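Long-range contacts in peptidyl-prolyl cis-trans isomerase FKBP13, chloroplastic (Arabidopsis thaliana, PDB 1U79), which catalyses the cis-trans isomerization of peptidyl-proline bonds in the thylakoid lumen of the chloroplast and regulates accumulation of the photosynthetic Rieske protein: residues Cys17-Gly22 against Gly86-Leu91; Gly24-Lys29 against Ile80-Thr85; Lys40-Lys45 against Val118-Ile123. All blocks are in the same frame, centred on the assembly; numbering follows the deposited sequence.

Interaction 1: Cys17-Gly22 against Gly86-Leu91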
ATOM      1  N   CYS A  17      -2.071 -10.386   1.516  1.00 17.60           N
ATOM      2  CA  CYS A  17      -2.153 -11.427   2.529  1.00 20.43           C
ATOM      3  C   CYS A  17      -2.400 -10.656   3.815  1.00 18.62           C
ATOM      4  O   CYS A  17      -1.698  -9.686   4.103  1.00 17.50           O
ATOM      5  CB  CYS A  17      -0.859 -12.248   2.639  1.00 26.97           C
ATOM      6  SG  CYS A  17       0.633 -11.305   3.083  1.00 38.23           S
ATOM      7  N   ASP A  18      -3.424 -11.049   4.563  1.00 17.08           N
ATOM      8  CA  ASP A  18      -3.725 -10.392   5.825  1.00 16.53           C
ATOM      9  C   ASP A  18      -2.968 -11.080   6.956  1.00 15.70           C
ATOM     10  O   ASP A  18      -3.412 -12.104   7.484  1.00 15.15           O
ATOM     11  CB  ASP A  18      -5.236 -10.410   6.105  1.00 17.01           C
ATOM     12  CG  ASP A  18      -5.977  -9.303   5.365  1.00 17.08           C
ATOM     13  OD1 ASP A  18      -5.412  -8.193   5.238  1.00 14.22           O
ATOM     14  OD2 ASP A  18      -7.120  -9.526   4.918  1.00 17.99           O
ATOM     15  N   LYS A  19      -1.816 -10.521   7.312  1.00 14.61           N
ATOM     16  CA  LYS A  19      -0.981 -11.071   8.380  1.00 14.83           C
ATOM     17  C   LYS A  19      -1.750 -11.044   9.695  1.00 15.21           C
ATOM     18  O   LYS A  19      -1.638 -11.949  10.518  1.00 14.22           O
ATOM     19  CB  LYS A  19       0.316 -10.265   8.493  1.00 18.41           C
ATOM     20  CG  LYS A  19       1.202 -10.372   7.254  1.00 23.27           C
ATOM     21  CD  LYS A  19       2.544  -9.689   7.466  1.00 27.41           C
ATOM     22  CE  LYS A  19       3.590 -10.217   6.485  1.00 30.36           C
ATOM     23  NZ  LYS A  19       4.925  -9.609   6.734  1.00 30.15           N
ATOM     24  N   VAL A  20      -2.520  -9.985   9.899  1.00 13.46           N
ATOM     25  CA  VAL A  20      -3.352  -9.876  11.085  1.00 13.61           C
ATOM     26  C   VAL A  20      -4.649  -9.214  10.659  1.00 13.44           C
ATOM     27  O   VAL A  20      -4.645  -8.087  10.165  1.00 12.80           O
ATOM     28  CB  VAL A  20      -2.710  -9.025  12.190  1.00 15.21           C
ATOM     29  CG1 VAL A  20      -3.638  -8.991  13.405  1.00 17.94           C
ATOM     30  CG2 VAL A  20      -1.350  -9.599  12.582  1.00 15.97           C
ATOM     31  N   VAL A  21      -5.758  -9.928  10.823  1.00 12.45           N
ATOM     32  CA  VAL A  21      -7.063  -9.390  10.457  1.00 12.21           C
ATOM     33  C   VAL A  21      -7.488  -8.350  11.489  1.00 12.78           C
ATOM     34  O   VAL A  21      -7.378  -8.589  12.691  1.00 11.87           O
ATOM     35  CB  VAL A  21      -8.122 -10.505  10.417  1.00 13.84           C
ATOM     36  CG1 VAL A  21      -9.493  -9.910  10.090  1.00 11.54           C
ATOM     37  CG2 VAL A  21      -7.712 -11.558   9.409  1.00 15.67           C
ATOM     38  N   GLY A  22      -7.966  -7.200  11.017  1.00 12.32           N
ATOM     39  CA  GLY A  22      -8.389  -6.143  11.923  1.00 15.55           C
ATOM     40  C   GLY A  22      -9.488  -6.585  12.872  1.00 16.43           C
ATOM     41  O   GLY A  22     -10.120  -7.623  12.662  1.00 17.99           O
ATOM     42  N   GLY A  86      -7.277  -1.749  12.533  1.00 13.20           N
ATOM     43  CA  GLY A  86      -6.356  -2.500  13.372  1.00 12.43           C
ATOM     44  C   GLY A  86      -5.695  -3.666  12.660  1.00 13.23           C
ATOM     45  O   GLY A  86      -4.986  -4.469  13.272  1.00 13.31           O
ATOM     46  N   GLY A  87      -5.922  -3.772  11.359  1.00 12.38           N
ATOM     47  CA  GLY A  87      -5.338  -4.869  10.614  1.00  9.27           C
ATOM     48  C   GLY A  87      -3.931  -4.615  10.104  1.00 10.51           C
ATOM     49  O   GLY A  87      -3.471  -3.469  10.042  1.00 10.41           O
ATOM     50  N   LYS A  88      -3.233  -5.693   9.766  1.00 10.57           N
ATOM     51  CA  LYS A  88      -1.887  -5.580   9.198  1.00 12.49           C
ATOM     52  C   LYS A  88      -1.920  -6.400   7.930  1.00 13.69           C
ATOM     53  O   LYS A  88      -2.186  -7.605   7.962  1.00 13.31           O
ATOM     54  CB  LYS A  88      -0.820  -6.141  10.130  1.00 12.72           C
ATOM     55  CG  LYS A  88       0.583  -6.123   9.522  1.00 16.02           C
ATOM     56  CD  LYS A  88       1.573  -6.768  10.473  1.00 19.30           C
ATOM     57  CE  LYS A  88       2.986  -6.724   9.925  1.00 23.04           C
ATOM     58  NZ  LYS A  88       3.907  -7.424  10.852  1.00 26.81           N
ATOM     59  N   ARG A  89      -1.648  -5.741   6.815  1.00 13.90           N
ATOM     60  CA  ARG A  89      -1.695  -6.394   5.524  1.00 14.82           C
ATOM     61  C   ARG A  89      -0.439  -6.166   4.704  1.00 14.33           C
ATOM     62  O   ARG A  89       0.160  -5.091   4.742  1.00 13.60           O
ATOM     63  CB  ARG A  89      -2.905  -5.874   4.734  1.00 13.87           C
ATOM     64  CG  ARG A  89      -2.945  -6.338   3.274  1.00 13.96           C
ATOM     65  CD  ARG A  89      -4.232  -5.914   2.570  1.00 14.02           C
ATOM     66  NE  ARG A  89      -5.404  -6.619   3.089  1.00 14.77           N
ATOM     67  CZ  ARG A  89      -6.628  -6.492   2.592  1.00 14.31           C
ATOM     68  NH1 ARG A  89      -7.632  -7.181   3.125  1.00 14.04           N
ATOM     69  NH2 ARG A  89      -6.852  -5.667   1.570  1.00 16.19           N
ATOM     70  N   THR A  90      -0.035  -7.191   3.970  1.00 14.52           N
ATOM     71  CA  THR A  90       1.117  -7.050   3.104  1.00 14.77           C
ATOM     72  C   THR A  90       0.526  -6.926   1.714  1.00 14.60           C
ATOM     73  O   THR A  90      -0.414  -7.648   1.368  1.00 11.30           O
ATOM     74  CB  THR A  90       2.045  -8.276   3.173  1.00 17.41           C
ATOM     75  OG1 THR A  90       2.565  -8.401   4.498  1.00 19.38           O
ATOM     76  CG2 THR A  90       3.204  -8.116   2.212  1.00 18.24           C
ATOM     77  N   LEU A  91       1.048  -5.993   0.927  1.00 13.55           N
ATOM     78  CA  LEU A  91       0.560  -5.792  -0.427  1.00 14.56           C
ATOM     79  C   LEU A  91       1.684  -5.906  -1.440  1.00 13.70           C
ATOM     80  O   LEU A  91       2.785  -5.391  -1.215  1.00 15.26           O
ATOM     81  CB  LEU A  91      -0.062  -4.397  -0.585  1.00 14.98           C
ATOM     82  CG  LEU A  91      -1.381  -3.992   0.072  1.00 16.66           C
ATOM     83  CD1 LEU A  91      -1.614  -2.509  -0.236  1.00 15.72           C
ATOM     84  CD2 LEU A  91      -2.548  -4.846  -0.468  1.00 15.34           C
TER
HETATM   85  O   HOH W   1      -6.114  -6.726  14.540  1.00 13.56           O
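Two successive residues of 17-22, Lys19 and Val20, both face Lys88: a classic beta bulge interrupts this antiparallel pairing. On one side of it Cys17 and Thr90 form a hydrogen-bonded pair, in which Thr90 N reaches Cys17 O at 3.0 Å. The bulge is closed by the hydrogen-bonded pair Val20-Lys88, whose Lys88 N to Val20 O bond is 2.8 Å long, and CB of Val20 lies 4.0 Å from CB of Lys88.

Between the two pairs sits a side-on salt bridge. Arg89 offers NE and NH1 to the two carboxylate oxygens of Asp18, with NE to OD1 at 2.7 Å and NH1 to OD2 at 3.0 Å. OD2 accepts on its syn lone pair, whereas OD1 is met about 31° out of the carboxylate plane, because carboxylate and guanidinium are turned 32° against each other. The arginine starts extended, CG anti to the backbone N, then bends at chi3 (-69°), which swings NE round to the aspartate. Its remaining nitrogen, NH2, donates to the carbonyls of Gly73 and Pro81. Putting a leucine in place of Arg89 would probably leave the Asp18 carboxylate without its counter-charge and those two carbonyls without their donor.

Glycine suits position 86, whose positive phi would press a CB against the preceding carbonyl. Water 1 donates to both Val21 O and Gly86 O, bridging the two backbones there.

On the face opposite Arg89, Thr90 OG1 is hydrogen-bonded to Asp122 of strand 119-128, and Cys17 forms a disulfide with Cys5. Strand 88-93 thus lies between strand 15-18 and strand 119-128 in the FKBP sheet, while Gly86 and Gly87 form a G1 bulge against Tyr125.

Interaction 2: Gly24-Lys29 against Ile80-Thr85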
ATOM      1  N   GLY A  24     -11.713  -4.071  14.011  1.00 15.33           N
ATOM      2  CA  GLY A  24     -12.756  -3.076  13.840  1.00 17.19           C
ATOM      3  C   GLY A  24     -13.482  -3.091  12.504  1.00 19.34           C
ATOM      4  O   GLY A  24     -13.462  -4.091  11.784  1.00 19.03           O
ATOM      5  N   PRO A  25     -14.153  -1.983  12.151  1.00 20.39           N
ATOM      6  CA  PRO A  25     -14.893  -1.875  10.888  1.00 20.76           C
ATOM      7  C   PRO A  25     -13.992  -1.776   9.671  1.00 20.47           C
ATOM      8  O   PRO A  25     -12.812  -1.409   9.780  1.00 19.02           O
ATOM      9  CB  PRO A  25     -15.720  -0.609  11.081  1.00 22.33           C
ATOM     10  CG  PRO A  25     -14.837   0.235  11.966  1.00 23.61           C
ATOM     11  CD  PRO A  25     -14.336  -0.774  12.977  1.00 22.12           C
ATOM     12  N   GLU A  26     -14.547  -2.099   8.507  1.00 18.84           N
ATOM     13  CA  GLU A  26     -13.776  -2.014   7.278  1.00 21.85           C
ATOM     14  C   GLU A  26     -13.532  -0.548   6.937  1.00 19.19           C
ATOM     15  O   GLU A  26     -14.224   0.342   7.440  1.00 17.51           O
ATOM     16  CB  GLU A  26     -14.509  -2.721   6.121  1.00 24.17           C
ATOM     17  CG  GLU A  26     -15.910  -2.224   5.814  1.00 28.75           C
ATOM     18  CD  GLU A  26     -16.545  -3.003   4.676  1.00 32.47           C
ATOM     19  OE1 GLU A  26     -16.105  -4.138   4.419  1.00 31.05           O
ATOM     20  OE2 GLU A  26     -17.489  -2.495   4.043  1.00 36.40           O
ATOM     21  N   ALA A  27     -12.516  -0.305   6.110  1.00 19.12           N
ATOM     22  CA  ALA A  27     -12.173   1.041   5.674  1.00 18.39           C
ATOM     23  C   ALA A  27     -13.326   1.567   4.826  1.00 18.05           C
ATOM     24  O   ALA A  27     -13.984   0.805   4.122  1.00 18.15           O
ATOM     25  CB  ALA A  27     -10.882   1.014   4.840  1.00 17.56           C
ATOM     26  N   VAL A  28     -13.577   2.870   4.907  1.00 20.02           N
ATOM     27  CA  VAL A  28     -14.655   3.483   4.143  1.00 21.78           C
ATOM     28  C   VAL A  28     -14.159   4.537   3.154  1.00 23.09           C
ATOM     29  O   VAL A  28     -13.330   5.384   3.483  1.00 21.06           O
ATOM     30  CB  VAL A  28     -15.690   4.145   5.073  1.00 24.80           C
ATOM     31  CG1 VAL A  28     -16.469   3.077   5.844  1.00 24.78           C
ATOM     32  CG2 VAL A  28     -14.988   5.075   6.036  1.00 24.46           C
ATOM     33  N   LYS A  29     -14.688   4.461   1.941  1.00 22.90           N
ATOM     34  CA  LYS A  29     -14.366   5.370   0.845  1.00 23.58           C
ATOM     35  C   LYS A  29     -14.498   6.837   1.266  1.00 22.72           C
ATOM     36  O   LYS A  29     -15.552   7.253   1.754  1.00 21.49           O
ATOM     37  CB  LYS A  29     -15.338   5.087  -0.306  1.00 27.86           C
ATOM     38  CG  LYS A  29     -14.733   4.942  -1.688  1.00 31.52           C
ATOM     39  CD  LYS A  29     -14.465   6.273  -2.349  1.00 35.41           C
ATOM     40  CE  LYS A  29     -14.210   6.073  -3.840  1.00 36.83           C
ATOM     41  NZ  LYS A  29     -13.171   5.040  -4.110  1.00 38.72           N
ATOM     42  N   ILE A  80     -10.255  -8.427  -3.915  1.00 15.58           N
ATOM     43  CA  ILE A  80      -9.560  -7.879  -2.757  1.00 16.47           C
ATOM     44  C   ILE A  80     -10.516  -7.310  -1.717  1.00 16.28           C
ATOM     45  O   ILE A  80     -11.145  -6.277  -1.940  1.00 15.28           O
ATOM     46  CB  ILE A  80      -8.568  -6.759  -3.161  1.00 18.94           C
ATOM     47  CG1 ILE A  80      -7.474  -7.339  -4.055  1.00 19.87           C
ATOM     48  CG2 ILE A  80      -7.950  -6.128  -1.907  1.00 19.52           C
ATOM     49  CD1 ILE A  80      -6.392  -6.357  -4.435  1.00 20.70           C
ATOM     50  N   PRO A  81     -10.649  -7.991  -0.568  1.00 15.91           N
ATOM     51  CA  PRO A  81     -11.545  -7.484   0.469  1.00 13.69           C
ATOM     52  C   PRO A  81     -10.869  -6.309   1.156  1.00 13.71           C
ATOM     53  O   PRO A  81      -9.647  -6.193   1.145  1.00 11.21           O
ATOM     54  CB  PRO A  81     -11.700  -8.676   1.407  1.00 15.51           C
ATOM     55  CG  PRO A  81     -10.355  -9.311   1.334  1.00 16.58           C
ATOM     56  CD  PRO A  81     -10.016  -9.252  -0.145  1.00 16.69           C
ATOM     57  N   PRO A  82     -11.653  -5.441   1.793  1.00 14.41           N
ATOM     58  CA  PRO A  82     -11.126  -4.267   2.492  1.00 13.54           C
ATOM     59  C   PRO A  82     -10.347  -4.633   3.735  1.00 13.35           C
ATOM     60  O   PRO A  82     -10.576  -5.684   4.340  1.00 13.81           O
ATOM     61  CB  PRO A  82     -12.384  -3.487   2.888  1.00 13.70           C
ATOM     62  CG  PRO A  82     -13.512  -4.150   2.122  1.00 16.29           C
ATOM     63  CD  PRO A  82     -13.104  -5.565   1.991  1.00 14.15           C
ATOM     64  N   MET A  83      -9.425  -3.760   4.120  1.00 12.70           N
ATOM     65  CA  MET A  83      -8.701  -3.973   5.357  1.00 12.73           C
ATOM     66  C   MET A  83      -9.684  -3.541   6.435  1.00 12.98           C
ATOM     67  O   MET A  83     -10.613  -2.773   6.161  1.00 13.96           O
ATOM     68  CB  MET A  83      -7.460  -3.080   5.439  1.00 12.14           C
ATOM     69  CG  MET A  83      -6.240  -3.636   4.749  1.00 13.56           C
ATOM     70  SD  MET A  83      -4.785  -2.633   5.157  1.00 14.38           S
ATOM     71  CE  MET A  83      -4.423  -3.239   6.775  1.00 11.93           C
ATOM     72  N   LEU A  84      -9.497  -4.048   7.650  1.00 12.28           N
ATOM     73  CA  LEU A  84     -10.351  -3.691   8.766  1.00 11.28           C
ATOM     74  C   LEU A  84      -9.481  -2.929   9.743  1.00 12.40           C
ATOM     75  O   LEU A  84      -8.270  -3.158   9.806  1.00 13.68           O
ATOM     76  CB  LEU A  84     -10.894  -4.930   9.464  1.00  9.39           C
ATOM     77  CG  LEU A  84     -11.627  -5.944   8.596  1.00 12.69           C
ATOM     78  CD1 LEU A  84     -12.218  -7.011   9.507  1.00 12.72           C
ATOM     79  CD2 LEU A  84     -12.705  -5.253   7.774  1.00 11.74           C
ATOM     80  N   THR A  85     -10.099  -2.026  10.492  1.00 12.90           N
ATOM     81  CA  THR A  85      -9.394  -1.222  11.479  1.00 13.17           C
ATOM     82  C   THR A  85      -8.551  -2.108  12.389  1.00 13.05           C
ATOM     83  O   THR A  85      -9.047  -3.089  12.948  1.00 11.27           O
ATOM     84  CB  THR A  85     -10.403  -0.411  12.326  1.00 14.28           C
ATOM     85  OG1 THR A  85     -10.981   0.605  11.506  1.00 17.27           O
ATOM     86  CG2 THR A  85      -9.735   0.226  13.535  1.00 13.06           C
TER
HETATM   87  O   HOH W   2     -12.463   1.459   9.398  1.00 20.05           O
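Leu84 and Glu26 meet in a single backbone bridge, their CA atoms 4.1 Å apart, which joins two loops of the FKBP fold: the one leading into strand 32-40 and the one between helix 68-75 and strand 88-93. Neither segment is a regular strand.

Backbone hydrogen bonds carry most of it. Gly24 N donates to Thr85 O at 3.0 Å, Thr85 N returns a bond to Pro25 O at 2.9 Å, and Ala27 N reaches Met83 O at 3.1 Å. Proline suits position 25, having no N-H to satisfy: across this contact it bonds by its carbonyl alone, and its ring rests near the Thr85 hydroxyl. Glycine is equally apt at 24, where a CB would collide with CB of Thr85 and the Pro25 ring. The CA atoms of Leu84 and Glu26 add CA-H...O contacts to Pro25 O and Met83 O respectively.

Apolar contacts flank the bridge. The CD2 branch of Leu84 packs against CA and CB of Glu26, the latter at 3.5 Å, and Leu84 also touches Val21. Ala27, its small size probably suiting the spot, touches Tyr125 of the sheet and Leu75 of helix 68-75; Met83 turns its end away to Ile123, Tyr125 and Arg89.

A polar atom rests on the Pro82 ring: with CG of Glu26 between its backbone N and carbonyl carbon (chi1 57°), the extended chain brings OE1 to 3.5 Å from CG of Pro82.

Water 2 supplies the last link, donating to Pro25 O at 2.9 Å and hydrogen-bonded to OG1 of Thr85 at 2.7 Å.

Interaction 3: Lys40-Lys45 against Val118-Ile123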
ATOM      1  N   LYS A  40       9.050  -1.642   0.487  1.00 12.26           N
ATOM      2  CA  LYS A  40      10.305  -2.218   0.021  1.00 14.24           C
ATOM      3  C   LYS A  40      10.209  -2.677  -1.423  1.00 15.54           C
ATOM      4  O   LYS A  40       9.118  -2.988  -1.930  1.00 13.04           O
ATOM      5  CB  LYS A  40      10.685  -3.450   0.838  1.00 17.68           C
ATOM      6  CG  LYS A  40      10.665  -3.317   2.343  1.00 21.01           C
ATOM      7  CD  LYS A  40      10.923  -4.708   2.934  1.00 25.19           C
ATOM      8  CE  LYS A  40      10.983  -4.698   4.451  1.00 27.68           C
ATOM      9  NZ  LYS A  40      11.059  -6.098   4.971  1.00 30.58           N
ATOM     10  N   LEU A  41      11.364  -2.749  -2.074  1.00 14.68           N
ATOM     11  CA  LEU A  41      11.431  -3.227  -3.443  1.00 14.11           C
ATOM     12  C   LEU A  41      11.576  -4.739  -3.287  1.00 15.88           C
ATOM     13  O   LEU A  41      11.757  -5.231  -2.175  1.00 18.36           O
ATOM     14  CB  LEU A  41      12.656  -2.643  -4.156  1.00 12.28           C
ATOM     15  CG  LEU A  41      12.682  -1.119  -4.322  1.00 15.53           C
ATOM     16  CD1 LEU A  41      13.997  -0.682  -5.005  1.00 16.92           C
ATOM     17  CD2 LEU A  41      11.474  -0.687  -5.154  1.00 12.39           C
ATOM     18  N   GLU A  42      11.517  -5.474  -4.390  1.00 19.00           N
ATOM     19  CA  GLU A  42      11.622  -6.929  -4.334  1.00 20.79           C
ATOM     20  C   GLU A  42      12.986  -7.492  -3.958  1.00 22.16           C
ATOM     21  O   GLU A  42      13.163  -8.709  -3.908  1.00 24.28           O
ATOM     22  CB  GLU A  42      11.174  -7.530  -5.664  1.00 22.95           C
ATOM     23  CG  GLU A  42       9.673  -7.624  -5.823  1.00 22.99           C
ATOM     24  CD  GLU A  42       9.054  -8.680  -4.921  1.00 23.78           C
ATOM     25  OE1 GLU A  42       9.802  -9.537  -4.397  1.00 21.36           O
ATOM     26  OE2 GLU A  42       7.816  -8.661  -4.748  1.00 25.65           O
ATOM     27  N   ASN A  43      13.957  -6.628  -3.691  1.00 22.28           N
ATOM     28  CA  ASN A  43      15.273  -7.112  -3.310  1.00 22.47           C
ATOM     29  C   ASN A  43      15.456  -6.884  -1.813  1.00 23.34           C
ATOM     30  O   ASN A  43      16.513  -7.162  -1.251  1.00 22.88           O
ATOM     31  CB  ASN A  43      16.362  -6.390  -4.112  1.00 21.80           C
ATOM     32  CG  ASN A  43      16.441  -4.915  -3.793  1.00 21.08           C
ATOM     33  OD1 ASN A  43      15.471  -4.313  -3.343  1.00 20.10           O
ATOM     34  ND2 ASN A  43      17.595  -4.320  -4.039  1.00 22.38           N
ATOM     35  N   GLY A  44      14.406  -6.379  -1.176  1.00 22.73           N
ATOM     36  CA  GLY A  44      14.450  -6.134   0.254  1.00 23.87           C
ATOM     37  C   GLY A  44      14.804  -4.715   0.645  1.00 23.41           C
ATOM     38  O   GLY A  44      14.764  -4.372   1.819  1.00 24.85           O
ATOM     39  N   LYS A  45      15.145  -3.886  -0.335  1.00 23.54           N
ATOM     40  CA  LYS A  45      15.518  -2.502  -0.074  1.00 23.15           C
ATOM     41  C   LYS A  45      14.309  -1.679   0.362  1.00 21.60           C
ATOM     42  O   LYS A  45      13.300  -1.627  -0.338  1.00 18.66           O
ATOM     43  CB  LYS A  45      16.137  -1.888  -1.337  1.00 26.59           C
ATOM     44  CG  LYS A  45      16.861  -0.559  -1.135  1.00 32.10           C
ATOM     45  CD  LYS A  45      15.905   0.612  -0.961  1.00 36.31           C
ATOM     46  CE  LYS A  45      16.667   1.905  -0.720  1.00 38.84           C
ATOM     47  NZ  LYS A  45      17.650   2.166  -1.808  1.00 42.45           N
ATOM     48  N   VAL A 118       7.775  -3.513  -8.916  1.00 12.36           N
ATOM     49  CA  VAL A 118       6.684  -4.129  -8.174  1.00 11.67           C
ATOM     50  C   VAL A 118       7.010  -3.646  -6.762  1.00 12.84           C
ATOM     51  O   VAL A 118       8.170  -3.688  -6.344  1.00 11.82           O
ATOM     52  CB  VAL A 118       6.771  -5.664  -8.189  1.00 13.61           C
ATOM     53  CG1 VAL A 118       5.783  -6.243  -7.175  1.00 13.46           C
ATOM     54  CG2 VAL A 118       6.483  -6.186  -9.589  1.00 12.06           C
ATOM     55  N   LEU A 119       6.016  -3.163  -6.032  1.00 11.82           N
ATOM     56  CA  LEU A 119       6.281  -2.672  -4.689  1.00 12.01           C
ATOM     57  C   LEU A 119       5.676  -3.559  -3.613  1.00 13.08           C
ATOM     58  O   LEU A 119       4.590  -4.105  -3.778  1.00 13.72           O
ATOM     59  CB  LEU A 119       5.719  -1.259  -4.536  1.00 12.68           C
ATOM     60  CG  LEU A 119       6.119  -0.246  -5.607  1.00 14.17           C
ATOM     61  CD1 LEU A 119       5.528   1.116  -5.250  1.00 11.18           C
ATOM     62  CD2 LEU A 119       7.647  -0.160  -5.698  1.00 13.73           C
ATOM     63  N   LEU A 120       6.380  -3.709  -2.507  1.00 13.02           N
ATOM     64  CA  LEU A 120       5.853  -4.496  -1.407  1.00 11.70           C
ATOM     65  C   LEU A 120       5.640  -3.549  -0.243  1.00 13.63           C
ATOM     66  O   LEU A 120       6.534  -2.770   0.092  1.00 13.96           O
ATOM     67  CB  LEU A 120       6.839  -5.596  -0.994  1.00 14.77           C
ATOM     68  CG  LEU A 120       6.967  -6.833  -1.891  1.00 15.36           C
ATOM     69  CD1 LEU A 120       8.083  -7.730  -1.356  1.00 17.52           C
ATOM     70  CD2 LEU A 120       5.656  -7.600  -1.928  1.00 16.70           C
ATOM     71  N   PHE A 121       4.452  -3.575   0.348  1.00 12.73           N
ATOM     72  CA  PHE A 121       4.194  -2.741   1.514  1.00 13.12           C
ATOM     73  C   PHE A 121       3.638  -3.586   2.642  1.00 15.80           C
ATOM     74  O   PHE A 121       2.899  -4.551   2.408  1.00 15.85           O
ATOM     75  CB  PHE A 121       3.160  -1.642   1.242  1.00 10.88           C
ATOM     76  CG  PHE A 121       3.659  -0.499   0.398  1.00 11.81           C
ATOM     77  CD1 PHE A 121       3.533  -0.530  -0.989  1.00 10.99           C
ATOM     78  CD2 PHE A 121       4.204   0.636   0.999  1.00 10.58           C
ATOM     79  CE1 PHE A 121       3.934   0.553  -1.771  1.00 12.20           C
ATOM     80  CE2 PHE A 121       4.611   1.725   0.226  1.00 13.10           C
ATOM     81  CZ  PHE A 121       4.475   1.684  -1.160  1.00 11.61           C
ATOM     82  N   ASP A 122       4.027  -3.235   3.859  1.00 16.27           N
ATOM     83  CA  ASP A 122       3.486  -3.869   5.047  1.00 18.38           C
ATOM     84  C   ASP A 122       2.658  -2.695   5.538  1.00 17.04           C
ATOM     85  O   ASP A 122       3.202  -1.636   5.856  1.00 17.62           O
ATOM     86  CB  ASP A 122       4.585  -4.223   6.045  1.00 25.03           C
ATOM     87  CG  ASP A 122       4.833  -5.717   6.121  1.00 32.76           C
ATOM     88  OD1 ASP A 122       4.548  -6.419   5.126  1.00 35.97           O
ATOM     89  OD2 ASP A 122       5.322  -6.193   7.169  1.00 36.14           O
ATOM     90  N   ILE A 123       1.340  -2.854   5.537  1.00 14.48           N
ATOM     91  CA  ILE A 123       0.469  -1.771   5.959  1.00 13.57           C
ATOM     92  C   ILE A 123      -0.240  -2.050   7.274  1.00 15.04           C
ATOM     93  O   ILE A 123      -0.817  -3.125   7.475  1.00 12.18           O
ATOM     94  CB  ILE A 123      -0.593  -1.467   4.875  1.00 12.97           C
ATOM     95  CG1 ILE A 123       0.110  -1.111   3.559  1.00 16.35           C
ATOM     96  CG2 ILE A 123      -1.500  -0.323   5.334  1.00 15.83           C
ATOM     97  CD1 ILE A 123      -0.798  -0.577   2.484  1.00 18.15           C
TER
HETATM   98  O   HOH W   3      10.640  -4.129  -6.633  1.00 16.99           O
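Lys40 and Leu120 form an antiparallel hydrogen-bonded pair at the point where strand 32-40 leaves strand 119-128. Lys40 N donates to Leu120 O at 2.8 Å, and Leu120 N to Lys40 O at 2.9 Å; both bonds are nearly straight, with N-H...O angles of 171° and 161°.

Beyond this pair, side chains take over. Those of Glu42 and Leu120 cross at about a right angle, with OE2 of Glu42 3.5 Å from CG of Leu120 and equally near its CD1. Glu42 gets there by bending at chi2 (-71°), which folds its end back toward the strand, where CG1 of Val118 also borders OE2. Leu41 and Leu119 lie side by side, pointing the same way, with their CD2 methyls 3.9 Å apart. Water 3 accepts from Glu42 N; its second link, to Val118 O, is doubtful.

What places Glu42 is the turn that carries it. Leu41 to Gly44 is a type I beta turn, closed by Gly44 N to Leu41 O at 3.1 Å, and Asn43 OD1 makes an Asx turn by accepting from Lys45 N, which stands above its carbonyl plane. Glycine suits position 44, where a side chain would be jammed against the preceding carbonyl. Farther out, Leu41 and Leu119 both rest on Phe47, and Arg92 touches Val118 and Leu120.

The chemistry is therefore mixed: the leucine methyls of Leu41 and Leu119 meet one another, while the Glu42 carboxylate lies against aliphatic carbon of Leu120, with the charge of Arg92 as a long, weak ion pair that may partly offset its own.

All three contacts belong to one FKBP-type isomerase domain. Along the chain, interaction 2 falls wholly between the two segments of interaction 1, whereas interaction 3 alternates with both. The centres of interactions 1 and 2 are about 10 Å apart, and the Arg89 side chain packs against Met83 where they touch. Interactions 1 and 3 lie about 15 Å apart on the same sheet, connected through probable backbone hydrogen bonds of Arg89 with Ile123 and Leu91 with Phe121. Interactions 2 and 3, about 22 Å apart, occupy opposite sides of the chain's centre. Strands 88-93 and 119-128, neighbours in the antiparallel sheet, thus join the disulfide-bearing N-terminal region, the loops and the turn within the FKBP fold.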